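Local atomic coordinates of MutT/nudix family protein (Enterococcus faecalis, PDB entry 2FML), a protein that is of unknown function but may act as a Nudix-type hydrolase or as a nucleotide-responsive transcriptional regulator. Residues A21-L24 with T25-H28. Numbering follows the deposited sequence.
Sequences AEFL and TWYH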
loop_
_atom_site.group_PDB
_atom_site.type_symbol
_atom_site.label_atom_id
_atom_site.label_comp_id
_atom_site.label_asym_id
_atom_site.label_seq_id
_atom_site.Cartn_x
_atom_site.Cartn_y
_atom_site.Cartn_z
ATOM N N ALA A 21 12.061 6.994 28.669
ATOM C CA ALA A 21 11.893 7.260 30.087
ATOM C C ALA A 21 11.350 8.610 30.447
ATOM O O ALA A 21 10.135 8.798 30.445
ATOM C CB ALA A 21 13.007 6.758 31.033
ATOM N N GLU A 22 12.235 9.551 30.747
ATOM C CA GLU A 22 11.748 10.808 31.270
ATOM C C GLU A 22 11.124 11.652 30.204
ATOM O O GLU A 22 10.110 12.339 30.506
ATOM C CB GLU A 22 12.755 11.534 32.141
ATOM C CG GLU A 22 14.075 11.834 31.548
ATOM C CD GLU A 22 15.204 11.842 32.600
ATOM O OE1 GLU A 22 15.241 10.898 33.426
ATOM O OE2 GLU A 22 16.067 12.765 32.590
ATOM N N PHE A 23 11.656 11.564 28.954
ATOM C CA PHE A 23 11.070 12.263 27.796
ATOM C C PHE A 23 9.588 12.008 27.903
ATOM O O PHE A 23 8.793 12.920 27.764
ATOM C CB PHE A 23 11.601 11.885 26.430
ATOM C CG PHE A 23 10.767 12.480 25.351
ATOM C CD1 PHE A 23 9.945 11.666 24.554
ATOM C CD2 PHE A 23 10.704 13.899 25.183
ATOM C CE1 PHE A 23 9.109 12.250 23.611
ATOM C CE2 PHE A 23 9.876 14.472 24.196
ATOM C CZ PHE A 23 9.109 13.644 23.396
ATOM N N LEU A 24 9.177 10.759 28.043
ATOM C CA LEU A 24 7.988 10.231 27.492
ATOM C C LEU A 24 7.061 10.528 28.729
ATOM O O LEU A 24 5.892 10.841 28.588
ATOM C CB LEU A 24 8.067 8.728 27.347
ATOM C CG LEU A 24 8.427 8.266 25.917
ATOM C CD1 LEU A 24 8.269 6.754 25.903
ATOM C CD2 LEU A 24 7.545 8.957 24.899
ATOM N N THR A 25 7.609 10.452 29.963
ATOM C CA THR A 25 6.845 10.782 31.188
ATOM C C THR A 25 6.449 12.261 31.178
ATOM O O THR A 25 5.288 12.618 31.500
ATOM C CB THR A 25 7.576 10.391 32.545
ATOM O OG1 THR A 25 7.697 8.964 32.655
ATOM C CG2 THR A 25 6.793 10.901 33.836
ATOM N N TRP A 26 7.411 13.102 30.813
ATOM C CA TRP A 26 7.194 14.541 30.681
ATOM C C TRP A 26 6.207 14.818 29.527
ATOM O O TRP A 26 5.187 15.499 29.694
ATOM C CB TRP A 26 8.519 15.269 30.477
ATOM C CG TRP A 26 8.365 16.766 30.096
ATOM C CD1 TRP A 26 8.258 17.823 30.958
ATOM C CD2 TRP A 26 8.362 17.333 28.767
ATOM N NE1 TRP A 26 8.151 18.990 30.264
ATOM C CE2 TRP A 26 8.245 18.725 28.914
ATOM C CE3 TRP A 26 8.422 16.789 27.470
ATOM C CZ2 TRP A 26 8.179 19.594 27.811
ATOM C CZ3 TRP A 26 8.349 17.659 26.367
ATOM C CH2 TRP A 26 8.223 19.055 26.564
ATOM N N TYR A 27 6.444 14.198 28.402
ATOM C CA TYR A 27 5.640 14.464 27.213
ATOM C C TYR A 27 4.137 14.255 27.410
ATOM O O TYR A 27 3.353 15.081 26.979
ATOM C CB TYR A 27 6.141 13.635 25.984
ATOM C CG TYR A 27 5.368 13.932 24.738
ATOM C CD1 TYR A 27 5.787 14.955 23.862
ATOM C CD2 TYR A 27 4.175 13.262 24.441
ATOM C CE1 TYR A 27 5.090 15.224 22.663
ATOM C CE2 TYR A 27 3.451 13.574 23.268
ATOM C CZ TYR A 27 3.928 14.554 22.387
ATOM O OH TYR A 27 3.259 14.853 21.175
ATOM N N HIS A 28 3.737 13.155 28.039
ATOM C CA HIS A 28 2.315 12.810 28.205
ATOM C C HIS A 28 1.490 13.668 29.151
ATOM O O HIS A 28 0.220 13.577 29.172
ATOM C CB HIS A 28 2.159 11.308 28.474
ATOM C CG HIS A 28 2.432 10.477 27.238
ATOM N ND1 HIS A 28 3.518 9.642 27.118
ATOM C CD2 HIS A 28 1.771 10.393 26.057
ATOM C CE1 HIS A 28 3.502 9.056 25.936
ATOM N NE2 HIS A 28 2.453 9.504 25.270
HETATM O O HOH W 1 8.105 6.687 30.522
#
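Phe23 and Tyr27, one helical turn apart, run abreast off the same side of helix 20-27. Tyr27 CB sits over one face of the Phe23 ring, a CH-pi contact 4.1 Å from the ring centroid, while Phe23 CZ approaches Tyr27 CD1 to 3.6 Å. The four-residue spacing puts both residues on one side of the helix, and with CG anti to the backbone N in each, the two rings leave in a common direction, their planes inclined at 40°. Trp26 adds a looser apolar touch, its CZ3 lying 4.1 Å from Phe23 CE2; its indole also stacks on Tyr14 and donates through NE1 to Glu10, tying this helix to helix 7-16.

Thr25 N, Trp26 N and Tyr27 N reach four residues back, as in an alpha-helix: Trp26 N to Glu22 O at 2.8 Å, Tyr27 N to Phe23 O at 2.7 Å, and Thr25 N to Ala21 O. Ala21 O takes a second N-H, from Leu24 three residues on, a 3-10-type spacing. A water donates to Ala21 O and is hydrogen-bonded to Thr25 OG1 as well, joining the first turn's carbonyl to a side chain of the next.

Toward the end of helix 20-27, Leu24 O receives two N-H groups of one residue: His28 N at 3.2 Å and, more weakly, His28 ND1 at 3.0 Å, bent to 132° at the hydrogen. Leu24 CD2 runs alongside the imidazole, 4.2 Å from His28 CE1.

Across the dimer, Phe23 packs on His66 and both Leu24 and His28 on Pro119 of the second subunit, whose Arg120 O accepts a weak bond from His28 NE2. If both weak bonds hold, each ring nitrogen carries a hydrogen and His28 may be cationic, a charge that Leu24 O and Arg120 O of the second subunit would both favour.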